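Local coordinates for putative cell adhesion protein (Bacteroides fragilis, PDB 4H40) that probably acts as a fimbrial (pilus) subunit involved in cell adhesion by this gut bacterium, at residues G137-A142 with I177-A182; E192-L197 with K274-P279; Y297-T302 with L312-R317. All blocks are in the same frame, centred on the assembly; numbering follows the deposited sequence.

Contact 1 of 3, residues G137-A142 with I177-A182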
loop_
_atom_site.group_PDB
_atom_site.type_symbol
_atom_site.label_atom_id
_atom_site.label_comp_id
_atom_site.label_asym_id
_atom_site.label_seq_id
_atom_site.Cartn_x
_atom_site.Cartn_y
_atom_site.Cartn_z
ATOM N N GLY B 137 -15.182 -16.661 -2.291
ATOM C CA GLY B 137 -15.456 -17.154 -0.952
ATOM C C GLY B 137 -15.331 -18.656 -0.830
ATOM O O GLY B 137 -16.044 -19.279 -0.032
ATOM N N GLU B 138 -14.417 -19.243 -1.616
ATOM C CA GLU B 138 -14.131 -20.668 -1.565
ATOM C C GLU B 138 -12.742 -21.010 -2.079
ATOM O O GLU B 138 -12.190 -20.305 -2.920
ATOM C CB GLU B 138 -15.185 -21.484 -2.309
ATOM C CG GLU B 138 -15.239 -21.257 -3.800
ATOM C CD GLU B 138 -16.358 -22.050 -4.431
ATOM O OE1 GLU B 138 -16.267 -23.297 -4.392
ATOM O OE2 GLU B 138 -17.360 -21.438 -4.873
ATOM N N TYR B 139 -12.178 -22.098 -1.539
ATOM C CA TYR B 139 -10.883 -22.623 -1.960
ATOM C C TYR B 139 -11.099 -23.871 -2.754
ATOM O O TYR B 139 -12.044 -24.600 -2.474
ATOM C CB TYR B 139 -9.957 -22.915 -0.767
ATOM C CG TYR B 139 -9.684 -21.721 0.101
ATOM C CD1 TYR B 139 -8.934 -20.647 -0.371
ATOM C CD2 TYR B 139 -10.175 -21.652 1.401
ATOM C CE1 TYR B 139 -8.685 -19.535 0.429
ATOM C CE2 TYR B 139 -9.895 -20.556 2.225
ATOM C CZ TYR B 139 -9.172 -19.493 1.724
ATOM O OH TYR B 139 -8.950 -18.401 2.512
ATOM N N LEU B 140 -10.244 -24.098 -3.768
ATOM C CA LEU B 140 -10.266 -25.307 -4.571
ATOM C C LEU B 140 -8.863 -25.720 -4.905
ATOM O O LEU B 140 -8.133 -25.020 -5.607
ATOM C CB LEU B 140 -11.119 -25.226 -5.850
ATOM C CG LEU B 140 -11.084 -26.509 -6.696
ATOM C CD1 LEU B 140 -12.159 -27.509 -6.287
ATOM C CD2 LEU B 140 -11.115 -26.191 -8.166
ATOM N N LEU B 141 -8.491 -26.872 -4.363
ATOM C CA LEU B 141 -7.227 -27.519 -4.633
ATOM C C LEU B 141 -7.472 -28.462 -5.768
ATOM O O LEU B 141 -8.520 -29.104 -5.805
ATOM C CB LEU B 141 -6.706 -28.269 -3.406
ATOM C CG LEU B 141 -6.272 -27.469 -2.186
ATOM C CD1 LEU B 141 -5.871 -28.404 -1.093
ATOM C CD2 LEU B 141 -5.079 -26.593 -2.493
ATOM N N ALA B 142 -6.562 -28.518 -6.720
ATOM C CA ALA B 142 -6.743 -29.374 -7.884
ATOM C C ALA B 142 -5.423 -29.630 -8.599
ATOM O O ALA B 142 -4.372 -29.094 -8.226
ATOM C CB ALA B 142 -7.722 -28.710 -8.857
ATOM N N ILE B 177 -1.550 -31.549 -5.005
ATOM C CA ILE B 177 -2.494 -30.617 -5.623
ATOM C C ILE B 177 -2.162 -29.187 -5.133
ATOM O O ILE B 177 -1.379 -29.003 -4.214
ATOM C CB ILE B 177 -3.975 -31.058 -5.426
ATOM C CG1 ILE B 177 -4.364 -31.227 -3.930
ATOM C CG2 ILE B 177 -4.276 -32.325 -6.254
ATOM C CD1 ILE B 177 -5.813 -31.802 -3.660
ATOM N N ILE B 178 -2.682 -28.185 -5.798
ATOM C CA ILE B 178 -2.359 -26.786 -5.527
ATOM C C ILE B 178 -3.613 -25.964 -5.747
ATOM O O ILE B 178 -4.540 -26.416 -6.438
ATOM C CB ILE B 178 -1.154 -26.372 -6.442
ATOM C CG1 ILE B 178 -0.560 -24.991 -6.100
ATOM C CG2 ILE B 178 -1.436 -26.583 -7.946
ATOM C CD1 ILE B 178 0.852 -24.804 -6.513
ATOM N N ASN B 179 -3.659 -24.780 -5.131
ATOM C CA ASN B 179 -4.785 -23.840 -5.149
ATOM C C ASN B 179 -5.065 -23.240 -6.510
ATOM O O ASN B 179 -4.154 -22.763 -7.196
ATOM C CB ASN B 179 -4.538 -22.708 -4.166
ATOM C CG ASN B 179 -4.840 -23.100 -2.764
ATOM O OD1 ASN B 179 -6.009 -23.254 -2.381
ATOM N ND2 ASN B 179 -3.787 -23.344 -2.008
ATOM N N GLN B 180 -6.354 -23.195 -6.841
ATOM C CA GLN B 180 -6.851 -22.644 -8.095
ATOM C C GLN B 180 -7.306 -21.221 -7.932
ATOM O O GLN B 180 -7.447 -20.513 -8.928
ATOM C CB GLN B 180 -7.991 -23.518 -8.654
ATOM C CG GLN B 180 -7.551 -24.951 -8.988
ATOM C CD GLN B 180 -6.288 -24.998 -9.814
ATOM O OE1 GLN B 180 -6.267 -24.624 -10.987
ATOM N NE2 GLN B 180 -5.189 -25.374 -9.192
ATOM N N THR B 181 -7.474 -20.787 -6.681
ATOM C CA THR B 181 -7.929 -19.439 -6.372
ATOM C C THR B 181 -6.875 -18.643 -5.605
ATOM O O THR B 181 -5.904 -19.197 -5.084
ATOM C CB THR B 181 -9.251 -19.452 -5.549
ATOM O OG1 THR B 181 -8.971 -19.798 -4.218
ATOM C CG2 THR B 181 -10.263 -20.388 -6.064
ATOM N N ALA B 182 -7.111 -17.335 -5.496
ATOM C CA ALA B 182 -6.295 -16.472 -4.681
ATOM C C ALA B 182 -6.860 -16.535 -3.271
ATOM O O ALA B 182 -7.972 -17.042 -3.064
ATOM C CB ALA B 182 -6.348 -15.050 -5.229
HETATM O O HOH W 1 -7.835 -22.281 -4.056
#
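Leu141-Ala142 and Ile177-Asn179 form a short, buried antiparallel ladder near the centre of the chain, where the brief strand 141-142 lies between strand 113-121 and the start of the long strand 177-190. Ala142 and Ile178 are the hydrogen-bonded pair: Ala142 N donates to Ile178 O at 2.9 Å, and Ile178 N returns a bond to Ala142 O at 3.1 Å. Beyond the non-hydrogen-bonded pair Leu141-Asn179, Gln180 N binds Leu140 O at 2.8 Å. The two chains then part, and a water takes over: it accepts from Leu140 N at 3.0 Å and from Thr181 N, and donates to Asn179 OD1 at 2.7 Å.

Two side chains shape the ladder's faces. With chi1 at -80°, the Asn179 amide stands anti to its own carbonyl carbon and meets the Leu141 CD2 methyl, which is 3.5 Å from Asn179 CG. On that face Leu141 CB also meets Ile177 CD1 at 3.7 Å, and Tyr23 packs against both residues. On the face of Ala142 and Ile178, the Gln180 chain folds back at chi2 (-49°), laying CG against Ala142 CB and Leu140 CD2. Its NE2 thereby reaches Ile178 O at 3.0 Å from above the carbonyl plane, on the opposite face from Ala142 N, so that this buried oxygen is gripped twice. Gln180 NE2 is also bonded to Asp144. The Tyr139 hydroxyl, farther along, is held by His254.

The arrangement is a short antiparallel ladder that opens at Gln180-Thr181, where a water sits between the separating backbones, in a beta-rich fold consistent with the transthyretin-like clan to which the fimbrillin-like family belongs.

Contact 2 of 3, residues E192-L197 with K274-P279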
loop_
_atom_site.group_PDB
_atom_site.type_symbol
_atom_site.label_atom_id
_atom_site.label_comp_id
_atom_site.label_asym_id
_atom_site.label_seq_id
_atom_site.Cartn_x
_atom_site.Cartn_y
_atom_site.Cartn_z
ATOM N N GLU B 192 -4.209 0.638 20.914
ATOM C CA GLU B 192 -4.344 1.563 22.028
ATOM C C GLU B 192 -5.818 1.895 22.293
ATOM O O GLU B 192 -6.519 2.395 21.402
ATOM C CB GLU B 192 -3.521 2.838 21.757
ATOM C CG GLU B 192 -3.355 3.756 22.957
ATOM C CD GLU B 192 -2.026 3.714 23.688
ATOM O OE1 GLU B 192 -1.232 2.774 23.451
ATOM O OE2 GLU B 192 -1.783 4.628 24.513
ATOM N N GLY B 193 -6.261 1.552 23.506
ATOM C CA GLY B 193 -7.604 1.814 24.004
ATOM C C GLY B 193 -8.662 0.813 23.598
ATOM O O GLY B 193 -9.833 1.005 23.925
ATOM N N VAL B 194 -8.276 -0.249 22.869
ATOM C CA VAL B 194 -9.223 -1.274 22.410
ATOM C C VAL B 194 -9.178 -2.424 23.390
ATOM O O VAL B 194 -8.139 -3.062 23.572
ATOM C CB VAL B 194 -8.971 -1.720 20.948
ATOM C CG1 VAL B 194 -9.970 -2.794 20.527
ATOM C CG2 VAL B 194 -9.046 -0.520 20.002
ATOM N N HIS B 195 -10.294 -2.635 24.073
ATOM C CA HIS B 195 -10.453 -3.653 25.093
ATOM C C HIS B 195 -11.142 -4.863 24.515
ATOM O O HIS B 195 -10.782 -5.986 24.836
ATOM C CB HIS B 195 -11.250 -3.085 26.272
ATOM C CG HIS B 195 -10.622 -1.877 26.880
ATOM N ND1 HIS B 195 -9.344 -1.914 27.402
ATOM C CD2 HIS B 195 -11.109 -0.623 27.013
ATOM C CE1 HIS B 195 -9.099 -0.689 27.839
ATOM N NE2 HIS B 195 -10.130 0.122 27.622
ATOM N N THR B 196 -12.158 -4.638 23.685
ATOM C CA THR B 196 -12.921 -5.702 23.038
ATOM C C THR B 196 -13.015 -5.394 21.556
ATOM O O THR B 196 -13.283 -4.259 21.166
ATOM C CB THR B 196 -14.321 -5.904 23.659
ATOM O OG1 THR B 196 -15.130 -4.768 23.370
ATOM C CG2 THR B 196 -14.282 -6.174 25.146
ATOM N N LEU B 197 -12.807 -6.426 20.742
ATOM C CA LEU B 197 -12.814 -6.357 19.300
ATOM C C LEU B 197 -13.446 -7.638 18.786
ATOM O O LEU B 197 -12.883 -8.719 18.941
ATOM C CB LEU B 197 -11.359 -6.167 18.820
ATOM C CG LEU B 197 -10.990 -6.383 17.356
ATOM C CD1 LEU B 197 -11.574 -5.300 16.469
ATOM C CD2 LEU B 197 -9.475 -6.482 17.200
ATOM N N LYS B 274 -17.082 -4.568 16.065
ATOM C CA LYS B 274 -17.623 -4.092 17.327
ATOM C C LYS B 274 -16.437 -3.758 18.210
ATOM O O LYS B 274 -15.838 -4.653 18.791
ATOM C CB LYS B 274 -18.553 -5.144 17.954
ATOM C CG LYS B 274 -19.485 -4.602 19.016
ATOM C CD LYS B 274 -20.386 -5.713 19.493
ATOM C CE LYS B 274 -21.572 -5.187 20.256
ATOM N NZ LYS B 274 -22.349 -6.301 20.858
ATOM N N VAL B 275 -16.055 -2.490 18.249
ATOM C CA VAL B 275 -14.923 -1.991 19.037
ATOM C C VAL B 275 -15.457 -1.440 20.362
ATOM O O VAL B 275 -16.316 -0.568 20.364
ATOM C CB VAL B 275 -14.084 -0.938 18.261
ATOM C CG1 VAL B 275 -12.851 -0.530 19.052
ATOM C CG2 VAL B 275 -13.683 -1.469 16.889
ATOM N N ASN B 276 -14.969 -1.989 21.482
ATOM C CA ASN B 276 -15.367 -1.626 22.841
ATOM C C ASN B 276 -16.898 -1.530 22.995
ATOM O O ASN B 276 -17.403 -0.620 23.658
ATOM C CB ASN B 276 -14.685 -0.330 23.277
ATOM C CG ASN B 276 -13.189 -0.433 23.400
ATOM O OD1 ASN B 276 -12.623 -1.517 23.572
ATOM N ND2 ASN B 276 -12.518 0.705 23.341
ATOM N N GLY B 277 -17.607 -2.485 22.393
ATOM C CA GLY B 277 -19.064 -2.594 22.441
ATOM C C GLY B 277 -19.844 -1.749 21.453
ATOM O O GLY B 277 -21.061 -1.902 21.360
ATOM N N ASN B 278 -19.177 -0.844 20.720
ATOM C CA ASN B 278 -19.864 0.014 19.753
ATOM C C ASN B 278 -19.606 -0.454 18.313
ATOM O O ASN B 278 -18.454 -0.750 17.966
ATOM C CB ASN B 278 -19.449 1.483 19.901
ATOM C CG ASN B 278 -19.190 1.954 21.315
ATOM O OD1 ASN B 278 -18.044 2.281 21.674
ATOM N ND2 ASN B 278 -20.239 2.018 22.144
ATOM N N PRO B 279 -20.652 -0.493 17.448
ATOM C CA PRO B 279 -20.436 -0.893 16.046
ATOM C C PRO B 279 -19.680 0.173 15.262
ATOM O O PRO B 279 -19.965 1.370 15.401
ATOM C CB PRO B 279 -21.861 -1.062 15.500
ATOM C CG PRO B 279 -22.756 -1.068 16.698
ATOM C CD PRO B 279 -22.069 -0.176 17.683
HETATM O O HOH W 2 -16.774 -5.097 21.296
#
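Asn276, at the tip of a hairpin, plugs its side-chain amide into the loop Gly193-Thr196, which precedes strand 197-207. Both ends of the amide are used. ND2 donates to Gly193 O at 2.8 Å, with the acceptor close to the amide plane. OD1 accepts twice: His195 N lies on a lone pair in the carbonyl plane at 2.6 Å, and Thr196 N arrives almost head-on along the C=O direction at 3.2 Å. The torsion that keeps CG anti to the carbonyl carbon (chi1 -65°) turns the amide toward the loop. The backbone joins in, Asn276 N giving its hydrogen to Thr196 O at 2.8 Å.

Residues Val275 to Asn278 make a type I' turn, closed by reciprocal bonds between the backbones of Val275 and Asn278. A water adds a further bridge: it accepts from Thr196 OG1 at 2.7 Å and from Gly277 N at 3.0 Å, and donates to Lys274 O. Val194 CG2 rests on Val275 CG1 at 3.9 Å, and both valines touch Val303 of strand 296-305.

The side chain of one asparagine thus satisfies three backbone groups of a loop without regular structure, and its backbone N-H a fourth. The loop is probably fixed to the hairpin tip by these directional bonds more than by the small apolar contact.

Contact 3 of 3, residues Y297-T302 with L312-R317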
loop_
_atom_site.group_PDB
_atom_site.type_symbol
_atom_site.label_atom_id
_atom_site.label_comp_id
_atom_site.label_asym_id
_atom_site.label_seq_id
_atom_site.Cartn_x
_atom_site.Cartn_y
_atom_site.Cartn_z
ATOM N N TYR B 297 -2.808 -12.755 -0.177
ATOM C CA TYR B 297 -2.736 -11.308 -0.131
ATOM C C TYR B 297 -3.135 -10.973 1.290
ATOM O O TYR B 297 -4.319 -10.970 1.630
ATOM C CB TYR B 297 -3.615 -10.686 -1.259
ATOM C CG TYR B 297 -3.166 -11.180 -2.621
ATOM C CD1 TYR B 297 -3.646 -12.383 -3.142
ATOM C CD2 TYR B 297 -2.156 -10.528 -3.319
ATOM C CE1 TYR B 297 -3.156 -12.905 -4.332
ATOM C CE2 TYR B 297 -1.676 -11.029 -4.526
ATOM C CZ TYR B 297 -2.146 -12.243 -5.005
ATOM O OH TYR B 297 -1.676 -12.733 -6.202
ATOM N N ASN B 298 -2.114 -10.943 2.161
ATOM C CA ASN B 298 -2.191 -10.722 3.606
ATOM C C ASN B 298 -2.101 -9.265 3.988
ATOM O O ASN B 298 -1.247 -8.565 3.505
ATOM C CB ASN B 298 -1.055 -11.461 4.279
ATOM C CG ASN B 298 -0.996 -12.890 3.860
ATOM O OD1 ASN B 298 -2.033 -13.542 3.710
ATOM N ND2 ASN B 298 0.212 -13.397 3.627
ATOM N N TYR B 299 -2.986 -8.829 4.853
ATOM C CA TYR B 299 -3.068 -7.479 5.384
ATOM C C TYR B 299 -3.052 -7.561 6.903
ATOM O O TYR B 299 -3.504 -8.567 7.452
ATOM C CB TYR B 299 -4.337 -6.786 4.887
ATOM C CG TYR B 299 -4.295 -6.464 3.409
ATOM C CD1 TYR B 299 -4.622 -7.426 2.451
ATOM C CD2 TYR B 299 -3.964 -5.183 2.964
ATOM C CE1 TYR B 299 -4.573 -7.132 1.088
ATOM C CE2 TYR B 299 -3.944 -4.873 1.611
ATOM C CZ TYR B 299 -4.206 -5.860 0.675
ATOM O OH TYR B 299 -4.109 -5.551 -0.655
ATOM N N THR B 300 -2.440 -6.556 7.573
ATOM C CA THR B 300 -2.383 -6.467 9.039
ATOM C C THR B 300 -2.912 -5.084 9.390
ATOM O O THR B 300 -2.352 -4.065 8.973
ATOM C CB THR B 300 -1.003 -6.823 9.594
ATOM O OG1 THR B 300 -0.613 -8.051 8.982
ATOM C CG2 THR B 300 -1.027 -7.086 11.054
ATOM N N ALA B 301 -4.084 -5.060 10.022
ATOM C CA ALA B 301 -4.718 -3.808 10.371
ATOM C C ALA B 301 -4.748 -3.639 11.916
ATOM O O ALA B 301 -4.816 -4.637 12.627
ATOM C CB ALA B 301 -6.119 -3.758 9.770
ATOM N N THR B 302 -4.657 -2.395 12.430
ATOM C CA THR B 302 -4.725 -2.144 13.864
ATOM C C THR B 302 -5.812 -1.137 14.141
ATOM O O THR B 302 -5.819 -0.084 13.529
ATOM C CB THR B 302 -3.371 -1.661 14.397
ATOM O OG1 THR B 302 -2.377 -2.626 14.083
ATOM C CG2 THR B 302 -3.385 -1.406 15.882
ATOM N N LEU B 312 -8.534 2.869 11.945
ATOM C CA LEU B 312 -7.944 1.665 11.453
ATOM C C LEU B 312 -6.716 2.064 10.668
ATOM O O LEU B 312 -6.800 2.916 9.785
ATOM C CB LEU B 312 -8.913 0.840 10.603
ATOM C CG LEU B 312 -8.390 -0.546 10.265
ATOM C CD1 LEU B 312 -8.706 -1.524 11.346
ATOM C CD2 LEU B 312 -8.893 -1.029 8.958
ATOM N N THR B 313 -5.568 1.515 11.045
ATOM C CA THR B 313 -4.300 1.691 10.348
ATOM C C THR B 313 -3.928 0.366 9.730
ATOM O O THR B 313 -4.012 -0.655 10.412
ATOM C CB THR B 313 -3.142 2.162 11.277
ATOM O OG1 THR B 313 -2.793 1.100 12.155
ATOM C CG2 THR B 313 -3.450 3.415 12.055
ATOM N N TRP B 314 -3.457 0.357 8.498
ATOM C CA TRP B 314 -3.012 -0.910 7.979
ATOM C C TRP B 314 -1.698 -0.787 7.249
ATOM O O TRP B 314 -1.224 0.294 6.947
ATOM C CB TRP B 314 -4.065 -1.642 7.133
ATOM C CG TRP B 314 -4.281 -1.096 5.770
ATOM C CD1 TRP B 314 -3.765 -1.574 4.599
ATOM C CD2 TRP B 314 -5.166 -0.035 5.419
ATOM N NE1 TRP B 314 -4.264 -0.863 3.535
ATOM C CE2 TRP B 314 -5.114 0.106 4.009
ATOM C CE3 TRP B 314 -5.974 0.848 6.164
ATOM C CZ2 TRP B 314 -5.852 1.097 3.323
ATOM C CZ3 TRP B 314 -6.715 1.810 5.488
ATOM C CH2 TRP B 314 -6.637 1.942 4.088
ATOM N N GLN B 315 -1.083 -1.936 7.078
ATOM C CA GLN B 315 0.155 -2.174 6.397
ATOM C C GLN B 315 0.050 -3.487 5.630
ATOM O O GLN B 315 -0.712 -4.408 5.992
ATOM C CB GLN B 315 1.328 -2.171 7.373
ATOM C CG GLN B 315 1.160 -3.095 8.583
ATOM C CD GLN B 315 2.021 -2.693 9.767
ATOM O OE1 GLN B 315 2.661 -1.621 9.795
ATOM N NE2 GLN B 315 2.021 -3.540 10.793
ATOM N N ASN B 316 0.787 -3.539 4.542
ATOM C CA ASN B 316 0.869 -4.690 3.685
ATOM C C ASN B 316 2.039 -4.485 2.742
ATOM O O ASN B 316 2.367 -3.343 2.398
ATOM C CB ASN B 316 -0.458 -4.915 2.937
ATOM C CG ASN B 316 -0.648 -4.070 1.708
ATOM O OD1 ASN B 316 -0.664 -2.842 1.764
ATOM N ND2 ASN B 316 -0.717 -4.726 0.556
ATOM N N ARG B 317 2.692 -5.590 2.354
ATOM C CA ARG B 317 3.814 -5.562 1.422
ATOM C C ARG B 317 3.252 -5.588 0.010
ATOM O O ARG B 317 2.285 -6.298 -0.240
ATOM C CB ARG B 317 4.778 -6.741 1.681
ATOM C CG ARG B 317 6.110 -6.656 0.931
ATOM C CD ARG B 317 7.270 -7.049 1.810
ATOM N NE ARG B 317 7.780 -5.894 2.548
ATOM C CZ ARG B 317 8.789 -5.131 2.137
ATOM N NH1 ARG B 317 9.430 -5.416 1.011
ATOM N NH2 ARG B 317 9.174 -4.088 2.857
HETATM O O HOH W 3 -0.761 -7.512 0.725
#
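The C-terminal beta hairpin of strands 296-305 and 310-321 supplies this contact, in which Thr300 pairs with Gln315 and Thr302 with Thr313. The short strand axes run antiparallel at 156°. Thr300 N donates to Gln315 O at 3.2 Å, and Gln315 N to Thr300 O at 3.1 Å. One rung on, Thr302 N binds Thr313 O at 2.7 Å and Thr313 N binds Thr302 O. Between them sits the non-hydrogen-bonded pair Ala301-Trp314. Where the ladder ends, a water donates to Asn298 O at 3.0 Å.

The two faces differ sharply. One bears Thr300, Thr302, Thr313 and Gln315, with Thr302 CB beside Thr313 OG1 at 3.6 Å. The other carries Ala301, flanked by Leu312 CD1 at 3.8 Å and by Trp314 CB. Chi1 of 75° sets the indole of Trp314 between its backbone N and carbonyl carbon, where Trp314 CD1 meets the edge of the Tyr299 ring, 4.0 Å from Tyr299 CD2. Asn316 lies alongside Tyr299, the two side chains pointing the same way, with Asn316 CB 3.5 Å from Tyr299 CD2. Tyr282, Met284 and Leu286 of strand 278-287 pack over the apolar groups.

Strand 310-321 does not end the sheet: Leu312-Trp314, Asn316 and Arg317 pair antiparallel with a strand of the second subunit, and Asn316 packs on Asn316 of that subunit. A largely apolar face packed against strand 278-287 and a threonine-rich opposite face are consistent with one layer of a beta sandwich, its backbone bonding continuing from this hairpin into the neighbouring chain.

The contacts follow one another along the chain in numerical order, and none is nested within another. Contact 1 lies near the chain centre, about 23 Å between centres from contact 3 and about 34 Å from contact 2. Strand 177-190 links them: it starts in contact 1, runs parallel beside strand 296-305 of contact 3, and ends just before the 192-197 loop of contact 2. Contacts 1 and 3 meet directly where Ala182 CB packs on Tyr297 CE1 at 3.9 Å. Contacts 2 and 3 have centres about 18 Å apart; their nearest atoms are about 5 Å apart, without touching. Strand 177-190, interrupted near its start, therefore connects mid-chain, through strand 296-305, to the strand pairing with the second subunit.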